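Long-range contacts in suppressor of fused homolog (Drosophila melanogaster, PDB 6LPH), which probably sequesters transcription factors of the Hedgehog pathway by binding them, and is represented here by its N-terminal part: residues F106-T111 with W229-D235; L170-A176 with Q195-D201. All blocks are in the same frame, centred on the assembly; numbering follows the deposited sequence.

In the fold
Both contacts reach one mixed beta sheet, with their centres about 11 Å apart. Contact 2 pairs the two strands of a hairpin, 172-186 and 189-199. Contact 1 sets the end of strand 97-109 against loop residues 229-235. Strands 97-109 and 189-199 are parallel neighbours in the sheet, so the contacts adjoin. Along the chain contact 2 is nested inside the loop that contact 1 closes. Q195 joins them: its OE1 probably accepts from R107 NE and its NE2 probably donates to W229 O. L170 also packs on T232. The loop after helix 201-219 is thus tied to both strands within the N-terminal part of the protein.

Contact 1 of 2, residues F106-T111 with W229-D235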
loop_
_atom_site.group_PDB
_atom_site.type_symbol
_atom_site.label_atom_id
_atom_site.label_comp_id
_atom_site.label_asym_id
_atom_site.label_seq_id
_atom_site.Cartn_x
_atom_site.Cartn_y
_atom_site.Cartn_z
ATOM N N PHE A 106 -2.198 0.553 -0.027
ATOM C CA PHE A 106 -2.146 0.538 1.437
ATOM C C PHE A 106 -3.083 1.642 1.931
ATOM O O PHE A 106 -3.174 2.706 1.306
ATOM C CB PHE A 106 -0.705 0.750 1.878
ATOM C CG PHE A 106 -0.489 0.780 3.393
ATOM C CD1 PHE A 106 -0.841 -0.319 4.201
ATOM C CD2 PHE A 106 0.132 1.870 3.987
ATOM C CE1 PHE A 106 -0.603 -0.329 5.571
ATOM C CE2 PHE A 106 0.404 1.870 5.385
ATOM C CZ PHE A 106 0.016 0.778 6.172
ATOM N N ARG A 107 -3.850 1.343 2.977
ATOM C CA ARG A 107 -4.756 2.345 3.569
ATOM C C ARG A 107 -4.326 2.622 4.993
ATOM O O ARG A 107 -4.293 1.719 5.855
ATOM C CB ARG A 107 -6.201 1.904 3.515
ATOM C CG ARG A 107 -6.697 1.763 2.048
ATOM C CD ARG A 107 -8.146 1.346 1.986
ATOM N NE ARG A 107 -8.553 1.077 0.599
ATOM C CZ ARG A 107 -8.963 2.016 -0.261
ATOM N NH1 ARG A 107 -9.068 3.309 0.138
ATOM N NH2 ARG A 107 -9.326 1.676 -1.507
ATOM N N LEU A 108 -3.997 3.867 5.247
ATOM C CA LEU A 108 -3.407 4.208 6.552
ATOM C C LEU A 108 -4.268 5.209 7.348
ATOM O O LEU A 108 -4.480 6.343 6.912
ATOM C CB LEU A 108 -1.990 4.716 6.344
ATOM C CG LEU A 108 -1.315 5.325 7.602
ATOM C CD1 LEU A 108 -1.096 4.265 8.669
ATOM C CD2 LEU A 108 0.007 5.995 7.207
ATOM N N ALA A 109 -4.756 4.781 8.516
ATOM C CA ALA A 109 -5.646 5.602 9.340
ATOM C C ALA A 109 -4.931 6.871 9.787
ATOM O O ALA A 109 -3.749 6.845 10.146
ATOM C CB ALA A 109 -6.156 4.811 10.556
ATOM N N LYS A 110 -5.642 7.993 9.710
ATOM C CA LYS A 110 -5.110 9.246 10.192
ATOM C C LYS A 110 -5.060 9.130 11.687
ATOM O O LYS A 110 -5.954 8.544 12.300
ATOM C CB LYS A 110 -5.987 10.438 9.766
ATOM C CG LYS A 110 -6.040 10.617 8.247
ATOM C CD LYS A 110 -6.560 11.984 7.874
ATOM C CE LYS A 110 -6.832 12.031 6.379
ATOM N NZ LYS A 110 -7.487 13.309 5.976
ATOM N N THR A 111 -4.007 9.675 12.271
ATOM C CA THR A 111 -3.830 9.649 13.714
ATOM C C THR A 111 -4.745 10.693 14.380
ATOM O O THR A 111 -5.310 11.550 13.696
ATOM C CB THR A 111 -2.371 9.963 14.057
ATOM O OG1 THR A 111 -2.026 11.238 13.500
ATOM C CG2 THR A 111 -1.441 8.890 13.491
ATOM N N TRP A 229 -13.170 -1.558 4.547
ATOM C CA TRP A 229 -12.062 -1.413 3.598
ATOM C C TRP A 229 -10.705 -1.713 4.148
ATOM O O TRP A 229 -9.701 -1.381 3.505
ATOM C CB TRP A 229 -12.046 -0.012 3.012
ATOM C CG TRP A 229 -13.129 0.253 2.007
ATOM C CD1 TRP A 229 -14.270 -0.510 1.731
ATOM C CD2 TRP A 229 -13.233 1.428 1.145
ATOM N NE1 TRP A 229 -15.036 0.095 0.774
ATOM C CE2 TRP A 229 -14.474 1.262 0.374
ATOM C CE3 TRP A 229 -12.450 2.566 0.944
ATOM C CZ2 TRP A 229 -14.888 2.208 -0.565
ATOM C CZ3 TRP A 229 -12.875 3.511 -0.015
ATOM C CH2 TRP A 229 -14.065 3.333 -0.739
ATOM N N LEU A 230 -10.665 -2.343 5.326
ATOM C CA LEU A 230 -9.419 -2.870 5.911
ATOM C C LEU A 230 -8.333 -1.791 6.017
ATOM O O LEU A 230 -7.221 -1.947 5.535
ATOM C CB LEU A 230 -8.936 -4.110 5.135
ATOM C CG LEU A 230 -9.844 -5.348 5.273
ATOM C CD1 LEU A 230 -9.507 -6.439 4.254
ATOM C CD2 LEU A 230 -9.834 -5.903 6.696
ATOM N N VAL A 231 -8.683 -0.678 6.646
ATOM C CA VAL A 231 -7.735 0.381 6.878
ATOM C C VAL A 231 -6.800 -0.057 8.004
ATOM O O VAL A 231 -7.246 -0.570 9.038
ATOM C CB VAL A 231 -8.466 1.690 7.248
ATOM C CG1 VAL A 231 -7.483 2.771 7.736
ATOM C CG2 VAL A 231 -9.290 2.173 6.050
ATOM N N THR A 232 -5.510 0.145 7.798
ATOM C CA THR A 232 -4.523 -0.138 8.860
ATOM C C THR A 232 -4.335 1.042 9.820
ATOM O O THR A 232 -4.022 2.151 9.373
ATOM C CB THR A 232 -3.163 -0.464 8.233
ATOM O OG1 THR A 232 -3.309 -1.597 7.376
ATOM C CG2 THR A 232 -2.088 -0.744 9.317
ATOM N N ASN A 233 -4.526 0.788 11.131
ATOM C CA ASN A 233 -4.306 1.786 12.173
ATOM C C ASN A 233 -3.063 1.377 12.987
ATOM O O ASN A 233 -3.109 0.404 13.731
ATOM C CB ASN A 233 -5.546 1.908 13.092
ATOM C CG ASN A 233 -5.254 2.692 14.361
ATOM O OD1 ASN A 233 -4.313 3.486 14.420
ATOM N ND2 ASN A 233 -6.055 2.443 15.413
ATOM N N MET A 234 -1.953 2.085 12.809
ATOM C CA MET A 234 -0.670 1.684 13.448
ATOM C C MET A 234 -0.710 1.742 14.978
ATOM O O MET A 234 0.139 1.142 15.641
ATOM C CB MET A 234 0.509 2.501 12.900
ATOM C CG MET A 234 0.686 2.355 11.374
ATOM S SD MET A 234 1.035 0.641 10.837
ATOM C CE MET A 234 2.633 0.416 11.621
ATOM N N ASP A 235 -1.704 2.442 15.516
ATOM C CA ASP A 235 -1.862 2.591 16.962
ATOM C C ASP A 235 -2.856 1.580 17.530
ATOM O O ASP A 235 -3.224 1.673 18.707
ATOM C CB ASP A 235 -2.362 4.015 17.300
ATOM C CG ASP A 235 -1.395 5.091 16.864
ATOM O OD1 ASP A 235 -0.175 4.931 17.104
ATOM O OD2 ASP A 235 -1.851 6.108 16.295
HETATM O O HOH W 1 -4.372 -1.345 4.770
HETATM O O HOH W 2 -2.344 4.928 11.789
#
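R107 meets W229 with its flat end. The R107 guanidinium has W229 CE3 over one face, towards its rim, and R107 NH1 is 3.6 Å from W229 CE3. The two planes are inclined by 52°, so this is not a parallel stack. The R107 chain is extended from CG to NE, which carries the charged end out to the tryptophan. Its nitrogens have four partners: a salt bridge to D178 and hydrogen bonds to Q195, Q180 and H71. This probably fixes the rotation of the group.

Next along, A109 CB rests 3.7 Å from V231 CG1. With CG1 anti to the backbone N (chi1 170°), V231 turns that methyl to A109, while CG2 lies near R107 CB. F106 and T232 cross at about a right angle, with F106 CE1 3.5 Å from T232 OG1. This approach is a plain contact; the hydroxyl's hydrogen bonds go to G198 N and to a water that accepts from R107 N and probably donates to L230 O. L108 and M234 likewise cross at about a right angle, L108 CD1 touching M234 CG.

Two backbone hydrogen bonds join the segments. T232 N donates to R107 O at 2.8 Å, and A109 N donates to T232 O at 2.9 Å with a nearly straight N-H...O angle of 178°. A second water links A109 O to M234 N. Further along the loop, N233 OD1 accepts from D235 N in an Asx turn. Together the pairing forms a single beta bridge, L108 with T232, by which an irregular loop is fastened to the end of sheet strand 97-109.

Contact 2 of 2, residues L170-A176 with Q195-D201; sequences LQNLLVA and QIVGVFD
Strands 172-176 and 195-199 run antiparallel, with axes 4.5 Å apart at closest and N-to-C directions at 141°. N172-V199, L174-V197 and A176-Q195 are hydrogen-bonded pairs; L173-G198 and V175-I196 are non-hydrogen-bonded pairs. L174 N donates to V197 O and V197 N to L174 O, both at 2.8 Å. A176 and Q195 also exchange two bonds.

L174 and V199 lie on one face of the sheet and cross at about a right angle, L174 CG being 3.7 Å from V199 CG1. V199 CG1 is anti to the carbonyl carbon (chi1 -64°), which turns this methyl to the leucine. Helix 201-219 covers the face through A207, V215 and L216 on L174. On the other face L173 CD2 meets I196 CG2; their spacing is unusually short and doubtful in detail. V175 CG2 meets I196 CD1 at a slant, and I196 also packs on L104 and F106.

Beyond the strand ends L170 CD2 lies 3.5 Å from F200 CD2. Near Q171 a water accepts from Q171 N and probably donates to V199 O, while the direct Q171 N to V199 O bond is weak. F200 is the N-cap residue of helix 201-219. The pairing is that of a beta hairpin in a mixed sheet, with one face covered by the helix that follows.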
loop_
_atom_site.group_PDB
_atom_site.type_symbol
_atom_site.label_atom_id
_atom_site.label_comp_id
_atom_site.label_asym_id
_atom_site.label_seq_id
_atom_site.Cartn_x
_atom_site.Cartn_y
_atom_site.Cartn_z
ATOM N N LEU A 170 1.739 -3.589 14.899
ATOM C CA LEU A 170 1.557 -4.089 13.506
ATOM C C LEU A 170 2.899 -4.377 12.794
ATOM O O LEU A 170 3.529 -3.447 12.260
ATOM C CB LEU A 170 0.660 -3.141 12.695
ATOM C CG LEU A 170 -0.713 -2.837 13.293
ATOM C CD1 LEU A 170 -1.557 -2.110 12.269
ATOM C CD2 LEU A 170 -1.447 -4.100 13.744
ATOM N N GLN A 171 3.316 -5.657 12.796
ATOM C CA GLN A 171 4.635 -6.116 12.310
ATOM C C GLN A 171 4.578 -7.044 11.125
ATOM O O GLN A 171 5.626 -7.555 10.713
ATOM C CB GLN A 171 5.333 -7.038 13.311
ATOM C CG GLN A 171 5.107 -6.806 14.759
ATOM C CD GLN A 171 5.943 -5.683 15.160
ATOM O OE1 GLN A 171 5.730 -4.598 14.664
ATOM N NE2 GLN A 171 6.940 -5.925 16.007
ATOM N N ASN A 172 3.382 -7.335 10.634
ATOM C CA ASN A 172 3.201 -8.332 9.582
ATOM C C ASN A 172 2.058 -7.889 8.721
ATOM O O ASN A 172 1.364 -6.903 9.058
ATOM C CB ASN A 172 2.914 -9.719 10.209
ATOM C CG ASN A 172 4.074 -10.227 11.067
ATOM O OD1 ASN A 172 4.010 -10.190 12.305
ATOM N ND2 ASN A 172 5.124 -10.681 10.435
ATOM N N LEU A 173 1.866 -8.579 7.586
ATOM C CA LEU A 173 0.951 -8.098 6.572
ATOM C C LEU A 173 0.068 -9.201 6.100
ATOM O O LEU A 173 0.516 -10.338 6.004
ATOM C CB LEU A 173 1.726 -7.602 5.329
ATOM C CG LEU A 173 2.728 -6.504 5.702
ATOM C CD1 LEU A 173 3.777 -6.347 4.624
ATOM C CD2 LEU A 173 1.958 -5.213 5.989
ATOM N N LEU A 174 -1.187 -8.873 5.799
ATOM C CA LEU A 174 -2.037 -9.774 4.971
ATOM C C LEU A 174 -2.322 -9.042 3.706
ATOM O O LEU A 174 -2.166 -7.826 3.671
ATOM C CB LEU A 174 -3.375 -10.166 5.645
ATOM C CG LEU A 174 -3.261 -10.832 7.018
ATOM C CD1 LEU A 174 -4.635 -11.262 7.580
ATOM C CD2 LEU A 174 -2.306 -12.017 6.897
ATOM N N VAL A 175 -2.755 -9.788 2.674
ATOM C CA VAL A 175 -3.049 -9.231 1.353
ATOM C C VAL A 175 -4.534 -9.390 1.016
ATOM O O VAL A 175 -5.081 -10.490 1.044
ATOM C CB VAL A 175 -2.191 -9.879 0.239
ATOM C CG1 VAL A 175 -2.493 -9.245 -1.132
ATOM C CG2 VAL A 175 -0.709 -9.745 0.574
ATOM N N ALA A 176 -5.185 -8.259 0.744
ATOM C CA ALA A 176 -6.604 -8.237 0.395
ATOM C C ALA A 176 -6.771 -7.594 -0.967
ATOM O O ALA A 176 -5.841 -6.940 -1.469
ATOM C CB ALA A 176 -7.405 -7.464 1.456
ATOM N N GLN A 195 -4.106 -4.966 -1.823
ATOM C CA GLN A 195 -4.021 -4.068 -0.681
ATOM C C GLN A 195 -3.370 -4.769 0.496
ATOM O O GLN A 195 -3.839 -5.812 0.992
ATOM C CB GLN A 195 -5.393 -3.539 -0.277
ATOM C CG GLN A 195 -5.334 -2.505 0.850
ATOM C CD GLN A 195 -6.702 -1.984 1.198
ATOM O OE1 GLN A 195 -7.418 -1.446 0.339
ATOM N NE2 GLN A 195 -7.091 -2.152 2.452
ATOM N N ILE A 196 -2.288 -4.161 0.951
ATOM C CA ILE A 196 -1.556 -4.651 2.096
ATOM C C ILE A 196 -2.300 -4.205 3.361
ATOM O O ILE A 196 -2.803 -3.073 3.426
ATOM C CB ILE A 196 -0.091 -4.158 1.969
ATOM C CG1 ILE A 196 0.761 -5.206 1.246
ATOM C CG2 ILE A 196 0.611 -4.010 3.288
ATOM C CD1 ILE A 196 0.091 -5.954 0.146
ATOM N N VAL A 197 -2.410 -5.105 4.347
ATOM C CA VAL A 197 -3.110 -4.810 5.630
ATOM C C VAL A 197 -2.193 -5.184 6.786
ATOM O O VAL A 197 -1.790 -6.330 6.886
ATOM C CB VAL A 197 -4.443 -5.599 5.757
ATOM C CG1 VAL A 197 -5.196 -5.283 7.065
ATOM C CG2 VAL A 197 -5.336 -5.324 4.574
ATOM N N GLY A 198 -1.884 -4.228 7.666
ATOM C CA GLY A 198 -1.020 -4.532 8.807
ATOM C C GLY A 198 -1.811 -5.335 9.829
ATOM O O GLY A 198 -2.984 -5.050 10.075
ATOM N N VAL A 199 -1.172 -6.342 10.418
ATOM C CA VAL A 199 -1.821 -7.240 11.375
ATOM C C VAL A 199 -0.918 -7.574 12.586
ATOM O O VAL A 199 0.334 -7.448 12.536
ATOM C CB VAL A 199 -2.325 -8.568 10.724
ATOM C CG1 VAL A 199 -3.426 -8.298 9.694
ATOM C CG2 VAL A 199 -1.180 -9.365 10.089
ATOM N N PHE A 200 -1.567 -8.057 13.642
ATOM C CA PHE A 200 -0.907 -8.509 14.881
ATOM C C PHE A 200 -0.272 -9.862 14.621
ATOM O O PHE A 200 -0.584 -10.561 13.609
ATOM C CB PHE A 200 -1.947 -8.670 16.016
ATOM C CG PHE A 200 -2.296 -7.392 16.731
ATOM C CD1 PHE A 200 -2.060 -7.268 18.101
ATOM C CD2 PHE A 200 -2.903 -6.315 16.049
ATOM C CE1 PHE A 200 -2.388 -6.087 18.769
ATOM C CE2 PHE A 200 -3.225 -5.133 16.718
ATOM C CZ PHE A 200 -2.955 -5.017 18.080
ATOM N N ASP A 201 0.614 -10.228 15.527
ATOM C CA ASP A 201 1.260 -11.532 15.487
ATOM C C ASP A 201 0.241 -12.654 15.475
ATOM O O ASP A 201 0.409 -13.589 14.699
ATOM C CB ASP A 201 2.192 -11.747 16.690
ATOM C CG ASP A 201 3.506 -10.967 16.586
ATOM O OD1 ASP A 201 3.676 -10.110 15.697
ATOM O OD2 ASP A 201 4.387 -11.204 17.440
HETATM O O HOH W 3 2.532 -8.191 13.742
#